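Local structure of uncharacterized protein (Aeropyrum pernix, 3P1Z) at residues A15-F23 against V73-L81; E7-A15 against E26-R34. The protein is of unknown function but probably binds nucleic acid and may take part in cutting introns from precursor tRNA. All coordinates share one frame; numbering follows the deposited sequence.

Contact 1: A15-F23 against V73-L81; sequences ARLGVEGVF and VEVIAGLGL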
ATOM      1  N   ALA A  15     -41.652 -14.698 -14.518  1.00 79.86           N
ATOM      2  CA  ALA A  15     -40.836 -15.915 -14.516  1.00 81.76           C
ATOM      3  C   ALA A  15     -40.821 -16.651 -13.178  1.00 80.56           C
ATOM      4  O   ALA A  15     -40.897 -16.042 -12.118  1.00 82.12           O
ATOM      5  CB  ALA A  15     -39.406 -15.591 -14.954  1.00 73.87           C
ATOM      6  N   ARG A  16     -40.709 -17.971 -13.244  1.00 83.99           N
ATOM      7  CA  ARG A  16     -40.681 -18.800 -12.047  1.00 83.60           C
ATOM      8  C   ARG A  16     -39.285 -19.345 -11.835  1.00 88.24           C
ATOM      9  O   ARG A  16     -38.518 -19.508 -12.780  1.00 88.01           O
ATOM     10  CB  ARG A  16     -41.623 -19.982 -12.191  1.00 86.10           C
ATOM     11  CG  ARG A  16     -41.026 -21.097 -13.005  1.00 84.84           C
ATOM     12  CD  ARG A  16     -41.719 -22.414 -12.748  1.00 89.27           C
ATOM     13  NE  ARG A  16     -41.322 -23.405 -13.742  1.00 98.92           N
ATOM     14  CZ  ARG A  16     -41.954 -23.596 -14.899  1.00103.32           C
ATOM     15  NH1 ARG A  16     -43.024 -22.866 -15.198  1.00 98.65           N
ATOM     16  NH2 ARG A  16     -41.518 -24.518 -15.754  1.00 95.83           N
ATOM     17  N   LEU A  17     -38.958 -19.651 -10.590  1.00 88.83           N
ATOM     18  CA  LEU A  17     -37.638 -20.164 -10.291  1.00 85.09           C
ATOM     19  C   LEU A  17     -37.693 -21.670 -10.128  1.00 87.17           C
ATOM     20  O   LEU A  17     -38.268 -22.171  -9.165  1.00 88.74           O
ATOM     21  CB  LEU A  17     -37.097 -19.532  -9.014  1.00 78.96           C
ATOM     22  CG  LEU A  17     -35.668 -19.970  -8.713  1.00 81.26           C
ATOM     23  CD1 LEU A  17     -34.762 -19.559  -9.865  1.00 76.56           C
ATOM     24  CD2 LEU A  17     -35.202 -19.363  -7.404  1.00 85.60           C
ATOM     25  N   GLY A  18     -37.097 -22.393 -11.069  1.00 86.11           N
ATOM     26  CA  GLY A  18     -36.991 -23.836 -10.951  1.00 80.82           C
ATOM     27  C   GLY A  18     -35.729 -24.271 -10.225  1.00 90.13           C
ATOM     28  O   GLY A  18     -34.868 -23.448  -9.893  1.00 91.35           O
ATOM     29  N   VAL A  19     -35.615 -25.575  -9.980  1.00 90.67           N
ATOM     30  CA  VAL A  19     -34.429 -26.136  -9.334  1.00 90.10           C
ATOM     31  C   VAL A  19     -33.127 -25.670  -9.976  1.00 89.55           C
ATOM     32  O   VAL A  19     -32.192 -25.285  -9.272  1.00 85.82           O
ATOM     33  CB  VAL A  19     -34.444 -27.672  -9.318  1.00 85.95           C
ATOM     34  CG1 VAL A  19     -33.024 -28.201  -9.191  1.00 86.20           C
ATOM     35  CG2 VAL A  19     -35.309 -28.181  -8.178  1.00 83.53           C
ATOM     36  N   GLU A  20     -33.047 -25.723 -11.301  1.00 85.86           N
ATOM     37  CA  GLU A  20     -31.907 -25.115 -11.981  1.00 97.56           C
ATOM     38  C   GLU A  20     -32.385 -24.265 -13.135  1.00102.25           C
ATOM     39  O   GLU A  20     -32.547 -24.743 -14.268  1.00104.60           O
ATOM     40  CB  GLU A  20     -30.896 -26.142 -12.493  1.00100.17           C
ATOM     41  CG  GLU A  20     -29.423 -25.730 -12.295  1.00 95.26           C
ATOM     42  CD  GLU A  20     -29.034 -24.367 -12.909  1.00105.27           C
ATOM     43  OE1 GLU A  20     -28.085 -23.733 -12.377  1.00105.29           O
ATOM     44  OE2 GLU A  20     -29.659 -23.929 -13.907  1.00 98.39           O
ATOM     45  N   GLY A  21     -32.614 -22.995 -12.833  1.00 97.31           N
ATOM     46  CA  GLY A  21     -32.901 -22.046 -13.874  1.00 91.86           C
ATOM     47  C   GLY A  21     -34.147 -21.233 -13.647  1.00 90.04           C
ATOM     48  O   GLY A  21     -35.054 -21.590 -12.878  1.00 82.81           O
ATOM     49  N   VAL A  22     -34.151 -20.101 -14.335  1.00 92.47           N
ATOM     50  CA  VAL A  22     -35.286 -19.212 -14.388  1.00 84.13           C
ATOM     51  C   VAL A  22     -36.016 -19.539 -15.667  1.00 77.12           C
ATOM     52  O   VAL A  22     -35.398 -19.730 -16.720  1.00 68.03           O
ATOM     53  CB  VAL A  22     -34.854 -17.738 -14.406  1.00 76.34           C
ATOM     54  CG1 VAL A  22     -36.038 -16.841 -14.754  1.00 78.93           C
ATOM     55  CG2 VAL A  22     -34.263 -17.357 -13.065  1.00 70.45           C
ATOM     56  N   PHE A  23     -37.334 -19.635 -15.553  1.00 88.17           N
ATOM     57  CA  PHE A  23     -38.170 -19.886 -16.706  1.00 86.19           C
ATOM     58  C   PHE A  23     -39.216 -18.797 -16.888  1.00 81.56           C
ATOM     59  O   PHE A  23     -40.025 -18.521 -15.998  1.00 81.78           O
ATOM     60  CB  PHE A  23     -38.833 -21.268 -16.644  1.00 84.77           C
ATOM     61  CG  PHE A  23     -39.845 -21.464 -17.718  1.00 93.13           C
ATOM     62  CD1 PHE A  23     -39.547 -21.049 -18.995  1.00 94.55           C
ATOM     63  CD2 PHE A  23     -41.083 -22.043 -17.474  1.00 96.90           C
ATOM     64  CE1 PHE A  23     -40.464 -21.184 -20.028  1.00 94.14           C
ATOM     65  CE2 PHE A  23     -42.018 -22.180 -18.504  1.00 94.92           C
ATOM     66  CZ  PHE A  23     -41.703 -21.734 -19.773  1.00 96.13           C
ATOM     67  N   VAL A  73     -32.293 -10.946  -5.559  1.00 64.63           N
ATOM     68  CA  VAL A  73     -31.782 -11.729  -4.455  1.00 64.91           C
ATOM     69  C   VAL A  73     -32.308 -13.154  -4.510  1.00 64.58           C
ATOM     70  O   VAL A  73     -31.658 -14.069  -4.027  1.00 70.12           O
ATOM     71  CB  VAL A  73     -32.165 -11.084  -3.105  1.00 60.69           C
ATOM     72  CG1 VAL A  73     -31.894 -12.041  -1.942  1.00 49.27           C
ATOM     73  CG2 VAL A  73     -31.411  -9.776  -2.934  1.00 62.70           C
ATOM     74  N   GLU A  74     -33.478 -13.342  -5.116  1.00 66.27           N
ATOM     75  CA  GLU A  74     -34.138 -14.648  -5.108  1.00 70.11           C
ATOM     76  C   GLU A  74     -33.459 -15.607  -6.066  1.00 63.41           C
ATOM     77  O   GLU A  74     -33.063 -16.708  -5.693  1.00 58.90           O
ATOM     78  CB  GLU A  74     -35.626 -14.523  -5.463  1.00 68.10           C
ATOM     79  CG  GLU A  74     -36.462 -15.734  -5.052  1.00 67.86           C
ATOM     80  CD  GLU A  74     -37.890 -15.662  -5.562  1.00 84.61           C
ATOM     81  OE1 GLU A  74     -38.553 -14.623  -5.338  1.00 82.82           O
ATOM     82  OE2 GLU A  74     -38.347 -16.648  -6.184  1.00 93.96           O
ATOM     83  N   VAL A  75     -33.348 -15.179  -7.311  1.00 59.58           N
ATOM     84  CA  VAL A  75     -32.599 -15.922  -8.292  1.00 60.93           C
ATOM     85  C   VAL A  75     -31.182 -16.122  -7.756  1.00 65.73           C
ATOM     86  O   VAL A  75     -30.679 -17.250  -7.702  1.00 66.56           O
ATOM     87  CB  VAL A  75     -32.600 -15.172  -9.641  1.00 62.59           C
ATOM     88  CG1 VAL A  75     -31.735 -15.878 -10.673  1.00 59.93           C
ATOM     89  CG2 VAL A  75     -34.032 -15.022 -10.149  1.00 57.00           C
ATOM     90  N   ILE A  76     -30.560 -15.029  -7.318  1.00 65.42           N
ATOM     91  CA  ILE A  76     -29.162 -15.044  -6.888  1.00 60.03           C
ATOM     92  C   ILE A  76     -28.873 -16.069  -5.802  1.00 61.54           C
ATOM     93  O   ILE A  76     -28.026 -16.943  -5.964  1.00 63.38           O
ATOM     94  CB  ILE A  76     -28.723 -13.680  -6.361  1.00 61.70           C
ATOM     95  CG1 ILE A  76     -28.445 -12.731  -7.525  1.00 62.25           C
ATOM     96  CG2 ILE A  76     -27.482 -13.831  -5.506  1.00 59.03           C
ATOM     97  CD1 ILE A  76     -28.024 -11.352  -7.084  1.00 58.11           C
ATOM     98  N   ALA A  77     -29.561 -15.943  -4.677  1.00 62.36           N
ATOM     99  CA  ALA A  77     -29.419 -16.928  -3.622  1.00 62.72           C
ATOM    100  C   ALA A  77     -29.837 -18.277  -4.182  1.00 68.70           C
ATOM    101  O   ALA A  77     -29.088 -19.256  -4.113  1.00 66.15           O
ATOM    102  CB  ALA A  77     -30.270 -16.555  -2.416  1.00 59.42           C
ATOM    103  N   GLY A  78     -31.029 -18.309  -4.770  1.00 70.02           N
ATOM    104  CA  GLY A  78     -31.671 -19.554  -5.140  1.00 66.94           C
ATOM    105  C   GLY A  78     -30.782 -20.463  -5.954  1.00 73.72           C
ATOM    106  O   GLY A  78     -30.620 -21.649  -5.626  1.00 70.89           O
ATOM    107  N   LEU A  79     -30.192 -19.890  -7.004  1.00 70.28           N
ATOM    108  CA  LEU A  79     -29.415 -20.640  -7.984  1.00 68.48           C
ATOM    109  C   LEU A  79     -27.959 -20.796  -7.555  1.00 68.26           C
ATOM    110  O   LEU A  79     -27.165 -21.441  -8.240  1.00 70.34           O
ATOM    111  CB  LEU A  79     -29.509 -19.958  -9.357  1.00 66.85           C
ATOM    112  CG  LEU A  79     -30.928 -19.882  -9.943  1.00 69.04           C
ATOM    113  CD1 LEU A  79     -30.966 -19.156 -11.277  1.00 69.64           C
ATOM    114  CD2 LEU A  79     -31.521 -21.272 -10.099  1.00 80.42           C
ATOM    115  N   GLY A  80     -27.616 -20.213  -6.411  1.00 70.36           N
ATOM    116  CA  GLY A  80     -26.257 -20.280  -5.906  1.00 64.05           C
ATOM    117  C   GLY A  80     -25.276 -19.395  -6.651  1.00 58.57           C
ATOM    118  O   GLY A  80     -24.127 -19.771  -6.842  1.00 67.29           O
ATOM    119  N   LEU A  81     -25.718 -18.219  -7.077  1.00 57.46           N
ATOM    120  CA  LEU A  81     -24.823 -17.269  -7.737  1.00 60.98           C
ATOM    121  C   LEU A  81     -23.917 -16.534  -6.748  1.00 60.28           C
ATOM    122  O   LEU A  81     -23.991 -16.759  -5.541  1.00 56.12           O
ATOM    123  CB  LEU A  81     -25.618 -16.257  -8.563  1.00 56.50           C
ATOM    124  CG  LEU A  81     -26.474 -16.932  -9.630  1.00 63.74           C
ATOM    125  CD1 LEU A  81     -27.117 -15.915 -10.573  1.00 61.88           C
ATOM    126  CD2 LEU A  81     -25.618 -17.931 -10.388  1.00 61.22           C
TER

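Contact 2: E7-A15 against E26-R34; sequences EVAGCKAAA and ECFDGSYCR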
ATOM      1  N   GLU A   7     -50.137  -9.571  -9.949  1.00105.88           N
ATOM      2  CA  GLU A   7     -49.565  -8.245 -10.182  1.00107.75           C
ATOM      3  C   GLU A   7     -48.672  -8.257 -11.433  1.00111.40           C
ATOM      4  O   GLU A   7     -47.466  -8.535 -11.349  1.00108.82           O
ATOM      5  CB  GLU A   7     -48.769  -7.795  -8.947  1.00113.42           C
ATOM      6  CG  GLU A   7     -48.403  -6.305  -8.897  1.00109.60           C
ATOM      7  CD  GLU A   7     -47.587  -5.947  -7.660  1.00106.32           C
ATOM      8  OE1 GLU A   7     -47.729  -4.808  -7.162  1.00106.72           O
ATOM      9  OE2 GLU A   7     -46.813  -6.810  -7.181  1.00102.51           O
ATOM     10  N   VAL A   8     -49.268  -7.967 -12.591  1.00108.32           N
ATOM     11  CA  VAL A   8     -48.544  -8.020 -13.867  1.00104.15           C
ATOM     12  C   VAL A   8     -48.218  -6.622 -14.412  1.00100.07           C
ATOM     13  O   VAL A   8     -47.485  -6.486 -15.392  1.00 93.96           O
ATOM     14  CB  VAL A   8     -49.317  -8.848 -14.948  1.00101.16           C
ATOM     15  CG1 VAL A   8     -49.810 -10.173 -14.365  1.00 98.99           C
ATOM     16  CG2 VAL A   8     -50.483  -8.055 -15.535  1.00100.10           C
ATOM     17  N   ALA A   9     -48.766  -5.592 -13.765  1.00100.17           N
ATOM     18  CA  ALA A   9     -48.530  -4.197 -14.148  1.00103.09           C
ATOM     19  C   ALA A   9     -47.071  -3.772 -13.902  1.00105.79           C
ATOM     20  O   ALA A   9     -46.568  -3.892 -12.787  1.00102.73           O
ATOM     21  CB  ALA A   9     -49.504  -3.262 -13.405  1.00 84.86           C
ATOM     22  N   GLY A  10     -46.394  -3.277 -14.938  1.00101.98           N
ATOM     23  CA  GLY A  10     -45.035  -2.779 -14.778  1.00 97.81           C
ATOM     24  C   GLY A  10     -43.919  -3.741 -15.164  1.00 98.19           C
ATOM     25  O   GLY A  10     -42.804  -3.310 -15.461  1.00101.39           O
ATOM     26  N   CYS A  11     -44.205  -5.042 -15.140  1.00 93.77           N
ATOM     27  CA  CYS A  11     -43.259  -6.049 -15.611  1.00 85.70           C
ATOM     28  C   CYS A  11     -43.403  -6.162 -17.123  1.00 83.59           C
ATOM     29  O   CYS A  11     -44.498  -5.988 -17.650  1.00 88.43           O
ATOM     30  CB  CYS A  11     -43.572  -7.400 -14.972  1.00 78.91           C
ATOM     31  SG  CYS A  11     -44.497  -7.265 -13.427  1.00108.64           S
ATOM     32  N   LYS A  12     -42.308  -6.440 -17.822  1.00 75.00           N
ATOM     33  CA  LYS A  12     -42.381  -6.735 -19.252  1.00 75.40           C
ATOM     34  C   LYS A  12     -42.298  -8.243 -19.478  1.00 80.71           C
ATOM     35  O   LYS A  12     -42.031  -8.689 -20.595  1.00 84.87           O
ATOM     36  CB  LYS A  12     -41.279  -6.018 -20.045  1.00 73.69           C
ATOM     37  CG  LYS A  12     -41.527  -4.547 -20.313  1.00 73.70           C
ATOM     38  CD  LYS A  12     -40.282  -3.927 -20.910  1.00 76.97           C
ATOM     39  CE  LYS A  12     -40.262  -2.410 -20.798  1.00 88.45           C
ATOM     40  NZ  LYS A  12     -38.869  -1.864 -20.884  1.00 88.48           N
ATOM     41  N   ALA A  13     -42.533  -9.009 -18.409  1.00 77.55           N
ATOM     42  CA  ALA A  13     -42.504 -10.479 -18.434  1.00 73.08           C
ATOM     43  C   ALA A  13     -42.432 -11.077 -17.023  1.00 73.48           C
ATOM     44  O   ALA A  13     -41.959 -10.436 -16.087  1.00 78.21           O
ATOM     45  CB  ALA A  13     -41.349 -10.989 -19.280  1.00 74.49           C
ATOM     46  N   ALA A  14     -42.891 -12.316 -16.877  1.00 76.03           N
ATOM     47  CA  ALA A  14     -42.988 -12.952 -15.557  1.00 78.27           C
ATOM     48  C   ALA A  14     -42.430 -14.374 -15.551  1.00 78.41           C
ATOM     49  O   ALA A  14     -42.705 -15.162 -16.459  1.00 78.97           O
ATOM     50  CB  ALA A  14     -44.429 -12.941 -15.063  1.00 81.62           C
ATOM     51  N   ALA A  15     -41.652 -14.698 -14.518  1.00 79.86           N
ATOM     52  CA  ALA A  15     -40.836 -15.915 -14.516  1.00 81.76           C
ATOM     53  C   ALA A  15     -40.821 -16.651 -13.178  1.00 80.56           C
ATOM     54  O   ALA A  15     -40.897 -16.042 -12.118  1.00 82.12           O
ATOM     55  CB  ALA A  15     -39.406 -15.591 -14.954  1.00 73.87           C
ATOM     56  N   GLU A  26     -44.611 -15.682 -18.943  1.00 80.61           N
ATOM     57  CA  GLU A  26     -45.464 -14.686 -19.602  1.00 80.16           C
ATOM     58  C   GLU A  26     -44.671 -13.525 -20.212  1.00 84.70           C
ATOM     59  O   GLU A  26     -43.844 -12.914 -19.535  1.00 86.14           O
ATOM     60  CB  GLU A  26     -46.467 -14.111 -18.595  1.00 86.04           C
ATOM     61  CG  GLU A  26     -47.634 -15.020 -18.226  1.00 83.09           C
ATOM     62  CD  GLU A  26     -48.670 -15.128 -19.338  1.00 88.91           C
ATOM     63  OE1 GLU A  26     -48.762 -14.187 -20.166  1.00 85.61           O
ATOM     64  OE2 GLU A  26     -49.393 -16.154 -19.378  1.00 79.65           O
ATOM     65  N   CYS A  27     -44.925 -13.211 -21.482  1.00 85.54           N
ATOM     66  CA  CYS A  27     -44.311 -12.032 -22.105  1.00 89.36           C
ATOM     67  C   CYS A  27     -45.347 -10.932 -22.343  1.00 86.14           C
ATOM     68  O   CYS A  27     -46.288 -11.111 -23.113  1.00 87.88           O
ATOM     69  CB  CYS A  27     -43.580 -12.392 -23.412  1.00 92.95           C
ATOM     70  SG  CYS A  27     -42.023 -13.329 -23.207  1.00103.80           S
ATOM     71  N   PHE A  28     -45.171  -9.793 -21.684  1.00 85.23           N
ATOM     72  CA  PHE A  28     -46.173  -8.736 -21.746  1.00 85.36           C
ATOM     73  C   PHE A  28     -45.751  -7.659 -22.728  1.00 89.47           C
ATOM     74  O   PHE A  28     -46.593  -6.975 -23.324  1.00 95.14           O
ATOM     75  CB  PHE A  28     -46.418  -8.167 -20.354  1.00 81.14           C
ATOM     76  CG  PHE A  28     -46.656  -9.222 -19.324  1.00 78.55           C
ATOM     77  CD1 PHE A  28     -47.429 -10.318 -19.629  1.00 71.13           C
ATOM     78  CD2 PHE A  28     -46.100  -9.133 -18.062  1.00 82.78           C
ATOM     79  CE1 PHE A  28     -47.652 -11.295 -18.697  1.00 78.03           C
ATOM     80  CE2 PHE A  28     -46.322 -10.122 -17.118  1.00 77.85           C
ATOM     81  CZ  PHE A  28     -47.097 -11.199 -17.440  1.00 75.36           C
ATOM     82  N   ASP A  29     -44.440  -7.518 -22.886  1.00 79.60           N
ATOM     83  CA  ASP A  29     -43.877  -6.697 -23.944  1.00 83.22           C
ATOM     84  C   ASP A  29     -43.136  -7.639 -24.879  1.00 87.59           C
ATOM     85  O   ASP A  29     -42.141  -8.251 -24.493  1.00 90.59           O
ATOM     86  CB  ASP A  29     -42.936  -5.639 -23.366  1.00 84.61           C
ATOM     87  CG  ASP A  29     -42.522  -4.590 -24.394  1.00 89.53           C
ATOM     88  OD1 ASP A  29     -42.059  -4.984 -25.490  1.00 87.34           O
ATOM     89  OD2 ASP A  29     -42.653  -3.375 -24.104  1.00 87.97           O
ATOM     90  N   GLY A  30     -43.641  -7.780 -26.099  1.00 87.55           N
ATOM     91  CA  GLY A  30     -43.055  -8.703 -27.047  1.00 82.06           C
ATOM     92  C   GLY A  30     -41.638  -8.307 -27.403  1.00 86.03           C
ATOM     93  O   GLY A  30     -40.740  -9.146 -27.393  1.00 86.32           O
ATOM     94  N   SER A  31     -41.433  -7.029 -27.715  1.00 81.68           N
ATOM     95  CA  SER A  31     -40.126  -6.568 -28.177  1.00 86.05           C
ATOM     96  C   SER A  31     -39.053  -6.906 -27.153  1.00 88.74           C
ATOM     97  O   SER A  31     -37.911  -7.217 -27.498  1.00 86.08           O
ATOM     98  CB  SER A  31     -40.138  -5.061 -28.447  1.00 84.96           C
ATOM     99  OG  SER A  31     -40.605  -4.339 -27.317  1.00 84.93           O
ATOM    100  N   TYR A  32     -39.447  -6.842 -25.887  1.00 87.60           N
ATOM    101  CA  TYR A  32     -38.550  -7.104 -24.769  1.00 85.19           C
ATOM    102  C   TYR A  32     -38.074  -8.554 -24.801  1.00 86.08           C
ATOM    103  O   TYR A  32     -36.870  -8.823 -24.795  1.00 91.98           O
ATOM    104  CB  TYR A  32     -39.265  -6.773 -23.460  1.00 82.29           C
ATOM    105  CG  TYR A  32     -38.570  -7.191 -22.184  1.00 79.65           C
ATOM    106  CD1 TYR A  32     -37.577  -6.400 -21.609  1.00 75.38           C
ATOM    107  CD2 TYR A  32     -38.946  -8.354 -21.525  1.00 80.22           C
ATOM    108  CE1 TYR A  32     -36.961  -6.774 -20.428  1.00 73.73           C
ATOM    109  CE2 TYR A  32     -38.342  -8.736 -20.342  1.00 78.13           C
ATOM    110  CZ  TYR A  32     -37.348  -7.945 -19.798  1.00 74.51           C
ATOM    111  OH  TYR A  32     -36.751  -8.330 -18.619  1.00 72.01           O
ATOM    112  N   CYS A  33     -39.015  -9.487 -24.859  1.00 78.18           N
ATOM    113  CA  CYS A  33     -38.660 -10.893 -25.021  1.00 83.43           C
ATOM    114  C   CYS A  33     -37.888 -11.157 -26.312  1.00 87.85           C
ATOM    115  O   CYS A  33     -36.831 -11.790 -26.291  1.00 89.22           O
ATOM    116  CB  CYS A  33     -39.895 -11.782 -24.961  1.00 81.04           C
ATOM    117  SG  CYS A  33     -40.288 -12.261 -23.288  1.00 82.52           S
ATOM    118  N   ARG A  34     -38.412 -10.675 -27.434  1.00 90.86           N
ATOM    119  CA  ARG A  34     -37.706 -10.805 -28.703  1.00 88.53           C
ATOM    120  C   ARG A  34     -36.270 -10.309 -28.574  1.00 86.69           C
ATOM    121  O   ARG A  34     -35.359 -10.898 -29.153  1.00 86.04           O
ATOM    122  CB  ARG A  34     -38.439 -10.055 -29.819  1.00 92.04           C
ATOM    123  CG  ARG A  34     -39.602 -10.836 -30.434  1.00 94.72           C
ATOM    124  CD  ARG A  34     -40.049 -10.232 -31.768  1.00 88.36           C
ATOM    125  NE  ARG A  34     -40.442  -8.836 -31.615  1.00 81.81           N
ATOM    126  CZ  ARG A  34     -41.567  -8.446 -31.022  1.00 85.74           C
ATOM    127  NH1 ARG A  34     -42.407  -9.352 -30.528  1.00 77.47           N
ATOM    128  NH2 ARG A  34     -41.846  -7.153 -30.918  1.00 81.70           N
TER

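Contact 1: A15-F23 against V73-L81
E74 and L17 meet first: the backbone oxygen E74 O lies 3.8 Å from L17 CD2. E74 OE2 passes 4.2 Å from L17 CB, and E74 OE1 makes a weak hydrogen bond to T66. The axis of helix 73-79 runs nearly along that of strand 15-18, at 17°, and the two close to 9.7 Å. Next comes V75, whose side chain crosses that of V22 at about a right angle. One V22 methyl, CG2, which lies beside its own backbone N, meets both methyls of V75, with V22 CG2 to V75 CG2 at 3.7 Å; M63 and A52 also pack on V22. One turn on from E74, G78 has no side chain to offer, and L17 CD2 settles 4.2 Å from G78 CA. The two methyls of the leucine part here: with CG anti to the backbone N (chi1 -176°), CD2 goes to E74 O and G78 CA and CD1 to L79. The side chains of L17 and L79 slide past each other in opposite directions, L17 CD1 approaching L79 CD2 to 3.7 Å. That same L79 methyl tucks into the bend between the strands, 3.4 Å from G21 N and near G18 O, while L79 CD1 lies 4.2 Å from V22 CG2. Trimming L79 to an alanine would probably open a gap beside G21, between the turn and the helix, and leave L17 CD1 without its mate. G80, with positive phi, carries a Schellman motif after the last turn. No hydrogen bond joins the two segments; between them the contact rests on methyl groups packing on each other and on backbone, and so on shape rather than on directed bonds.

Contact 2: E7-A15 against E26-R34
A14 and E26 pair backbone to backbone as an antiparallel hydrogen-bonded pair. A14 N gives to E26 O at 2.9 Å, and E26 N returns a longer bond to A14 O at 3.2 Å. E26 O also takes a CA-H...O contact from A13. A CH-pi contact follows: K12 CB stands over one face of the Y32 ring, 3.8 Å from its centroid. Beyond CG the lysine chain is extended and runs alongside D29, K12 CG lying 3.5 Å from D29 CB, yet the opposite charges stop short, with K12 NZ and D29 OD2 5.2 Å apart. D29 is the N-cap of helix 30-38: its OD1 accepts from Y32 N, which comes from above the carboxylate plane. Apolar packing gathers round F28, where V8 CB comes within 3.9 Å of F28 CE2 and A14 CB adds its methyl. Two backbone oxygens border the same ring, C11 O at the edge, in its plane, and E26 O over one face. A13 CB leans on Y32 and on C33 SG, part of the C27-C33 disulfide that ties the approach to the helix back onto its first turn. The segments thus join the start of strand 14-18 to the passage from strand 21-26 into helix 30-38; the C11-C62 disulfide and backbone bonds of A13 and A15 to C62 tie 7-15 to the loop holding C62, and Y32 OH makes a weak hydrogen bond to Q55 of helix 49-57.

Overall arrangement
Both contacts belong to the SEN2-like N-terminal part of the chain, and their centres lie 18 Å apart. They share A15 and strand 14-18, which together with its neighbour 21-26 begins a four-stranded antiparallel sheet. Contact 2 works at the end of this hairpin where the chain enters it and leaves for helix 30-38; contact 1 lies at the turn end, where helix 68-79 packs on it. In sequence the order is 7-15, 15-23, 26-34 and 73-81, so the segments alternate. One hairpin is therefore held at two places: backbone pairing with aromatic packing and disulfides at one end, methyl packing on a helix at the other. V73, I76 and A77 of that helix, which do not touch 15-23, pack against another protein chain.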